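Local coordinates for 52 protein (Murid herpesvirus 4, PDB 2OA5), which is an abundant tegument protein of a gammaherpesvirus, belongs to the herpesvirus BLRF2 family and probably plays a structural role in the virion, at residues Ser42-Thr45 / Ala46-Glu50; Arg66-Glu69 / Ala70-Ser74. All coordinates share one frame; numbering follows the deposited sequence.

Contact 1 (Ser42-Thr45 / Ala46-Glu50). With PE5 (3,6,9,12,15,18,21,24-octaoxahexacosan-1-ol), chain D.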
ATOM      1  N   SER B  42     -21.096 -25.559  -6.424  1.00 71.99           N
ATOM      2  CA  SER B  42     -22.037 -24.485  -6.223  1.00 66.44           C
ATOM      3  C   SER B  42     -21.462 -23.160  -6.700  1.00 61.81           C
ATOM      4  O   SER B  42     -20.246 -22.961  -6.734  1.00 63.43           O
ATOM      5  CB  SER B  42     -22.395 -24.374  -4.743  1.00 65.20           C
ATOM      6  OG  SER B  42     -23.381 -23.377  -4.535  1.00 64.25           O
ATOM      7  N   ILE B  43     -22.360 -22.263  -7.085  1.00 48.95           N
ATOM      8  CA  ILE B  43     -21.968 -20.940  -7.518  1.00 47.15           C
ATOM      9  C   ILE B  43     -21.840 -20.149  -6.222  1.00 47.35           C
ATOM     10  O   ILE B  43     -22.675 -20.248  -5.319  1.00 63.94           O
ATOM     11  CB  ILE B  43     -23.029 -20.310  -8.471  1.00 45.74           C
ATOM     12  CG1 ILE B  43     -22.668 -20.588  -9.933  1.00 46.15           C
ATOM     13  CG2 ILE B  43     -23.044 -18.795  -8.320  1.00 45.72           C
ATOM     14  CD1 ILE B  43     -21.856 -21.834 -10.167  1.00 47.06           C
ATOM     15  N   LEU B  44     -20.758 -19.388  -6.140  1.00 49.41           N
ATOM     16  CA  LEU B  44     -20.430 -18.581  -4.981  1.00 47.01           C
ATOM     17  C   LEU B  44     -21.385 -17.416  -4.743  1.00 46.55           C
ATOM     18  O   LEU B  44     -21.705 -16.667  -5.671  1.00 45.13           O
ATOM     19  CB  LEU B  44     -19.003 -18.032  -5.169  1.00 50.90           C
ATOM     20  CG  LEU B  44     -17.839 -18.316  -4.218  1.00 50.10           C
ATOM     21  CD1 LEU B  44     -17.935 -19.698  -3.648  1.00 49.47           C
ATOM     22  CD2 LEU B  44     -16.532 -18.134  -4.980  1.00 51.19           C
ATOM     23  N   THR B  45     -21.863 -17.287  -3.507  1.00 44.43           N
ATOM     24  CA  THR B  45     -22.696 -16.142  -3.143  1.00 42.68           C
ATOM     25  C   THR B  45     -21.631 -15.085  -2.784  1.00 41.83           C
ATOM     26  O   THR B  45     -20.497 -15.436  -2.469  1.00 38.53           O
ATOM     27  CB  THR B  45     -23.578 -16.404  -1.891  1.00 41.56           C
ATOM     28  OG1 THR B  45     -22.751 -16.793  -0.792  1.00 38.06           O
ATOM     29  CG2 THR B  45     -24.629 -17.493  -2.171  1.00 41.11           C
ATOM     30  N   ALA B  46     -21.984 -13.805  -2.844  1.00 44.85           N
ATOM     31  CA  ALA B  46     -21.034 -12.741  -2.534  1.00 47.55           C
ATOM     32  C   ALA B  46     -20.518 -12.841  -1.100  1.00 49.02           C
ATOM     33  O   ALA B  46     -19.313 -12.759  -0.846  1.00 47.98           O
ATOM     34  CB  ALA B  46     -21.688 -11.384  -2.765  1.00 50.48           C
ATOM     35  N   ALA B  47     -21.442 -13.024  -0.158  1.00 51.19           N
ATOM     36  CA  ALA B  47     -21.089 -13.138   1.253  1.00 50.88           C
ATOM     37  C   ALA B  47     -20.206 -14.368   1.510  1.00 50.13           C
ATOM     38  O   ALA B  47     -19.287 -14.322   2.330  1.00 50.63           O
ATOM     39  CB  ALA B  47     -22.362 -13.200   2.100  1.00 52.34           C
ATOM     40  N   LYS B  48     -20.484 -15.459   0.798  1.00 48.59           N
ATOM     41  CA  LYS B  48     -19.715 -16.697   0.935  1.00 50.19           C
ATOM     42  C   LYS B  48     -18.304 -16.512   0.388  1.00 49.13           C
ATOM     43  O   LYS B  48     -17.323 -16.931   1.003  1.00 49.65           O
ATOM     44  CB  LYS B  48     -20.408 -17.830   0.170  1.00 55.88           C
ATOM     45  CG  LYS B  48     -19.574 -19.085  -0.042  1.00 60.90           C
ATOM     46  CD  LYS B  48     -19.593 -20.007   1.161  1.00 64.78           C
ATOM     47  CE  LYS B  48     -19.016 -21.375   0.792  1.00 68.11           C
ATOM     48  NZ  LYS B  48     -19.983 -22.482   1.047  1.00 69.54           N
ATOM     49  N   ARG B  49     -18.215 -15.897  -0.784  1.00 43.29           N
ATOM     50  CA  ARG B  49     -16.932 -15.644  -1.413  1.00 41.89           C
ATOM     51  C   ARG B  49     -16.077 -14.758  -0.504  1.00 40.59           C
ATOM     52  O   ARG B  49     -14.903 -15.036  -0.283  1.00 37.86           O
ATOM     53  CB  ARG B  49     -17.140 -14.964  -2.767  1.00 42.51           C
ATOM     54  CG  ARG B  49     -15.859 -14.537  -3.443  1.00 39.63           C
ATOM     55  CD  ARG B  49     -16.145 -13.841  -4.755  1.00 41.48           C
ATOM     56  NE  ARG B  49     -16.965 -12.650  -4.582  1.00 39.11           N
ATOM     57  CZ  ARG B  49     -18.154 -12.469  -5.141  1.00 40.78           C
ATOM     58  NH1 ARG B  49     -18.679 -13.412  -5.923  1.00 43.35           N
ATOM     59  NH2 ARG B  49     -18.827 -11.346  -4.917  1.00 37.85           N
ATOM     60  N   GLU B  50     -16.684 -13.699   0.027  1.00 46.46           N
ATOM     61  CA  GLU B  50     -15.989 -12.760   0.910  1.00 49.27           C
ATOM     62  C   GLU B  50     -15.462 -13.438   2.166  1.00 50.88           C
ATOM     63  O   GLU B  50     -14.390 -13.095   2.666  1.00 51.74           O
ATOM     64  CB  GLU B  50     -16.930 -11.622   1.317  1.00 47.93           C
ATOM     65  CG  GLU B  50     -16.308 -10.562   2.239  1.00 51.55           C
ATOM     66  CD  GLU B  50     -15.486  -9.508   1.496  1.00 51.62           C
ATOM     67  OE1 GLU B  50     -15.334  -9.615   0.265  1.00 49.91           O
ATOM     68  OE2 GLU B  50     -14.994  -8.565   2.152  1.00 54.23           O
TER
HETATM   69  C48 PE5 D4869     -27.852 -21.582  -6.544  1.00 76.46           C
HETATM   70  C50 PE5 D4869     -27.148 -21.004  -5.319  1.00 77.15           C
HETATM   71  O1  PE5 D4869     -27.110 -19.583  -5.429  1.00 76.73           O
HETATM   72  C1  PE5 D4869     -25.989 -19.195  -6.220  1.00 76.29           C
HETATM   73  C2  PE5 D4869     -25.554 -17.839  -5.734  1.00 76.46           C
HETATM   74  O2  PE5 D4869     -26.493 -16.889  -6.205  1.00 78.09           O
HETATM   75  C3  PE5 D4869     -26.064 -16.419  -7.478  1.00 78.28           C
HETATM   76  C4  PE5 D4869     -26.965 -15.287  -7.919  1.00 79.15           C
HETATM   77  O3  PE5 D4869     -27.519 -15.615  -9.191  1.00 79.54           O
HETATM   78  C5  PE5 D4869     -28.831 -15.069  -9.293  1.00 80.41           C
HETATM   79  C6  PE5 D4869     -29.594 -15.823 -10.357  1.00 81.47           C
HETATM   80  O4  PE5 D4869     -30.876 -16.192  -9.845  1.00 83.03           O
HETATM   81  C7  PE5 D4869     -31.113 -17.573 -10.123  1.00 85.17           C
HETATM   82  C8  PE5 D4869     -32.299 -17.715 -11.054  1.00 87.04           C
HETATM   83  O5  PE5 D4869     -32.144 -18.919 -11.803  1.00 89.29           O
HETATM   84  C9  PE5 D4869     -32.862 -19.977 -11.159  1.00 91.06           C
HETATM   85  C10 PE5 D4869     -34.342 -19.916 -11.527  1.00 91.99           C
HETATM   86  O6  PE5 D4869     -34.646 -20.874 -12.549  1.00 92.64           O
HETATM   87  C11 PE5 D4869     -34.466 -20.268 -13.839  1.00 93.72           C
HETATM   88  C12 PE5 D4869     -35.116 -21.130 -14.911  1.00 94.28           C
HETATM   89  O7  PE5 D4869     -34.871 -20.580 -16.216  1.00 94.77           O
HETATM   90  C13 PE5 D4869     -35.610 -19.360 -16.372  1.00 94.76           C
HETATM   91  C14 PE5 D4869     -36.115 -19.232 -17.798  1.00 94.89           C
HETATM   92  O8  PE5 D4869     -35.017 -19.101 -18.712  1.00 95.36           O
HETATM   93  C15 PE5 D4869     -33.844 -18.683 -18.004  1.00 94.91           C
HETATM   94  C16 PE5 D4869     -32.624 -18.860 -18.904  1.00 94.61           C
HETATM   95  O52 PE5 D4869     -32.588 -17.804 -19.864  1.00 94.57           O
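Leu-44 and Thr-45 meet Lys-48 and Arg-49 where the chain leaves a loop and enters helix 46-76. Just before them, Ser-42 OG gives a weak hydrogen bond to Ile-43 O (3.3 Å), and Ile-43 turns its CG2 methyl to the bound polyether, 3.6 Å from PE5 C1. Leu-44 then carries the apolar part of the contact. Its side chain crosses those of Lys-48 and Arg-49 at about a right angle, CG lying 3.7 Å from Arg-49 CB while CD1 reaches Lys-48 CG at 4.0 Å. Thr-45 is the N-cap. With chi1 at 56°, its hydroxyl sits between the backbone N and the carbonyl carbon and reaches forward over the first turn, where OG1 accepts from Lys-48 N at 3.1 Å. The N-H...O angle of 140° makes this bond bent, and OG1 is modelled too near Lys-48 CB, so its exact place is less sure. The same torsion leaves CG2 on another side, 3.7 Å from PE5 C2. Thr-45 O opens the helical bonding more securely, accepting from Arg-49 N at 2.9 Å and 163°. Beyond the CG that meets Leu-44, the Lys-48 chain bends at chi2 and again at chi4, and NZ ends in a salt bridge with Glu-82 of the second subunit. Chemically, the contact is a threonine N-cap: the hydroxyl supplies an acceptor to Lys-48 N, whose usual partner four residues back would lie before the helix, though the model fixes OG1 less surely than the backbone bond, while Leu-44 packs against the aliphatic stems beside it.

Contact 2 (Arg66-Glu69 / Ala70-Ser74)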
ATOM      1  N   ARG B  66       5.007 -14.235  10.346  1.00 43.47           N
ATOM      2  CA  ARG B  66       5.997 -15.108  10.976  1.00 45.39           C
ATOM      3  C   ARG B  66       7.361 -14.853  10.335  1.00 43.30           C
ATOM      4  O   ARG B  66       8.347 -14.571  11.014  1.00 41.75           O
ATOM      5  CB  ARG B  66       5.595 -16.575  10.768  1.00 55.21           C
ATOM      6  CG  ARG B  66       6.734 -17.596  10.882  1.00 61.77           C
ATOM      7  CD  ARG B  66       6.481 -18.789   9.957  1.00 66.99           C
ATOM      8  NE  ARG B  66       5.169 -19.391  10.194  1.00 69.97           N
ATOM      9  CZ  ARG B  66       4.622 -20.331   9.430  1.00 71.08           C
ATOM     10  NH1 ARG B  66       5.268 -20.792   8.367  1.00 72.36           N
ATOM     11  NH2 ARG B  66       3.422 -20.815   9.729  1.00 71.64           N
ATOM     12  N   LYS B  67       7.383 -14.947   9.010  1.00 43.03           N
ATOM     13  CA  LYS B  67       8.591 -14.761   8.219  1.00 41.30           C
ATOM     14  C   LYS B  67       9.202 -13.370   8.348  1.00 38.59           C
ATOM     15  O   LYS B  67      10.421 -13.220   8.418  1.00 38.65           O
ATOM     16  CB  LYS B  67       8.287 -15.056   6.741  1.00 44.63           C
ATOM     17  CG  LYS B  67       7.730 -16.450   6.483  1.00 44.26           C
ATOM     18  CD  LYS B  67       7.707 -16.774   4.992  1.00 47.16           C
ATOM     19  CE  LYS B  67       7.344 -18.234   4.756  1.00 48.82           C
ATOM     20  NZ  LYS B  67       8.178 -18.841   3.680  1.00 48.60           N
ATOM     21  N   ILE B  68       8.352 -12.348   8.363  1.00 31.35           N
ATOM     22  CA  ILE B  68       8.820 -10.975   8.483  1.00 30.33           C
ATOM     23  C   ILE B  68       9.558 -10.744   9.803  1.00 30.67           C
ATOM     24  O   ILE B  68      10.636 -10.157   9.831  1.00 37.52           O
ATOM     25  CB  ILE B  68       7.633  -9.991   8.365  1.00 28.06           C
ATOM     26  CG1 ILE B  68       7.247  -9.844   6.890  1.00 27.75           C
ATOM     27  CG2 ILE B  68       7.993  -8.647   8.979  1.00 27.43           C
ATOM     28  CD1 ILE B  68       5.829  -9.371   6.659  1.00 28.16           C
ATOM     29  N   GLU B  69       8.965 -11.209  10.892  1.00 31.51           N
ATOM     30  CA  GLU B  69       9.568 -11.058  12.205  1.00 36.01           C
ATOM     31  C   GLU B  69      10.960 -11.682  12.228  1.00 37.76           C
ATOM     32  O   GLU B  69      11.911 -11.111  12.772  1.00 32.97           O
ATOM     33  CB  GLU B  69       8.696 -11.750  13.244  1.00 44.12           C
ATOM     34  CG  GLU B  69       9.036 -11.400  14.672  1.00 51.35           C
ATOM     35  CD  GLU B  69       8.208 -12.195  15.650  1.00 54.29           C
ATOM     36  OE1 GLU B  69       7.013 -12.429  15.365  1.00 59.85           O
ATOM     37  OE2 GLU B  69       8.743 -12.582  16.706  1.00 57.16           O
ATOM     38  N   ALA B  70      11.058 -12.871  11.639  1.00 43.72           N
ATOM     39  CA  ALA B  70      12.311 -13.610  11.578  1.00 45.52           C
ATOM     40  C   ALA B  70      13.422 -12.787  10.930  1.00 45.90           C
ATOM     41  O   ALA B  70      14.537 -12.719  11.443  1.00 47.33           O
ATOM     42  CB  ALA B  70      12.098 -14.913  10.805  1.00 46.27           C
ATOM     43  N   LYS B  71      13.105 -12.159   9.803  1.00 43.65           N
ATOM     44  CA  LYS B  71      14.067 -11.346   9.071  1.00 43.94           C
ATOM     45  C   LYS B  71      14.399 -10.058   9.806  1.00 41.88           C
ATOM     46  O   LYS B  71      15.523  -9.556   9.731  1.00 41.41           O
ATOM     47  CB  LYS B  71      13.521 -11.044   7.673  1.00 52.35           C
ATOM     48  CG  LYS B  71      13.160 -12.309   6.921  1.00 57.71           C
ATOM     49  CD  LYS B  71      12.762 -12.053   5.488  1.00 61.16           C
ATOM     50  CE  LYS B  71      13.680 -12.832   4.563  1.00 64.64           C
ATOM     51  NZ  LYS B  71      13.054 -13.117   3.244  1.00 66.98           N
ATOM     52  N   VAL B  72      13.415  -9.511  10.519  1.00 39.15           N
ATOM     53  CA  VAL B  72      13.646  -8.297  11.282  1.00 37.28           C
ATOM     54  C   VAL B  72      14.583  -8.686  12.424  1.00 38.39           C
ATOM     55  O   VAL B  72      15.546  -7.982  12.709  1.00 36.44           O
ATOM     56  CB  VAL B  72      12.315  -7.711  11.840  1.00 36.39           C
ATOM     57  CG1 VAL B  72      12.600  -6.518  12.762  1.00 31.09           C
ATOM     58  CG2 VAL B  72      11.419  -7.278  10.676  1.00 32.05           C
ATOM     59  N   ARG B  73      14.315  -9.822  13.062  1.00 43.69           N
ATOM     60  CA  ARG B  73      15.179 -10.278  14.146  1.00 48.91           C
ATOM     61  C   ARG B  73      16.613 -10.418  13.656  1.00 51.25           C
ATOM     62  O   ARG B  73      17.556  -9.974  14.309  1.00 52.49           O
ATOM     63  CB  ARG B  73      14.702 -11.617  14.701  1.00 48.41           C
ATOM     64  CG  ARG B  73      13.685 -11.486  15.799  1.00 49.68           C
ATOM     65  CD  ARG B  73      13.343 -12.828  16.415  1.00 49.88           C
ATOM     66  NE  ARG B  73      12.681 -12.627  17.700  1.00 52.75           N
ATOM     67  CZ  ARG B  73      11.580 -11.902  17.857  1.00 53.12           C
ATOM     68  NH1 ARG B  73      11.017 -11.319  16.810  1.00 56.19           N
ATOM     69  NH2 ARG B  73      11.053 -11.732  19.058  1.00 51.46           N
ATOM     70  N   SER B  74      16.774 -11.033  12.486  1.00 51.12           N
ATOM     71  CA  SER B  74      18.095 -11.224  11.915  1.00 54.33           C
ATOM     72  C   SER B  74      18.779  -9.881  11.646  1.00 54.98           C
ATOM     73  O   SER B  74      19.948  -9.701  11.990  1.00 57.34           O
ATOM     74  CB  SER B  74      17.984 -12.071  10.634  1.00 56.16           C
ATOM     75  OG  SER B  74      18.729 -11.527   9.560  1.00 57.25           O
TER
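Glu-69 and Arg-73, one helical turn apart, form the salt bridge of this contact, with Glu-69 OE2 2.6 Å from Arg-73 NH1. The two side chains run alongside each other in the same direction, yet the carboxylate and guanidinium planes are 53° apart. OE2 lies over one face of the guanidinium, 3.1 Å from Arg-73 CZ, which suggests an attraction more of charge than of a paired, two-bond match of N-H groups and oxygens. The stronger partner of the guanidinium is Glu-50 of the second subunit, whose OE2 forms a salt bridge with Arg-73 NH2, so the group is shared between two carboxylates.

The apolar contact is lighter. Ile-68 CG2 and Val-72 CG2 approach to 4.1 Å as their side chains cross at a slant.

Elsewhere, side-chain carbons lie against carbonyl oxygens of the preceding turn. In Val-72, chi1 of 174° places CG1 anti to the backbone N and CG2 beside that N, bringing CG2 within 3.1 Å of Ile-68 O. Lys-71 CG comes 3.3 Å from Lys-67 O.

Backbone bonding is regular alpha-helical, each N-H reaching the carbonyl four residues back. Lengths run from 2.7 Å for Arg-73 N to Glu-69 O, an N-H...O angle of 163°, to 3.3 Å for Ala-70 N to Arg-66 O.

These turns belong to helix 46-76 and meet different neighbours round its circumference. Ile-68 and Lys-71 touch Leu-94 on strand 93-99, and Lys-71 NZ donates to Arg-95 O there, while Lys-67 NZ forms a salt bridge with Glu-102. Toward the second subunit, Glu-69 and Val-72 pack on its Ser-57, and Arg-73 on its Ile-53.

From the N terminus, the chain runs through helix 8-33 and a loop before contact 1 caps the start of helix 46-76; contact 2 lies near the other end of that helix. Each joins adjoining segments, so neither closes a long loop, and the two follow in series without nesting or crossing. Their centres are 35 Å apart, on opposite sides of the chain's centre. The second subunit nevertheless relates them: Glu-50 of contact 1 pairs with its Arg-73, and Arg-73 of contact 2 with its Glu-50, a reciprocal pairing consistent with two copies of helix 46-76 running antiparallel. Contact 2 additionally borders strand 93-99 of its own chain.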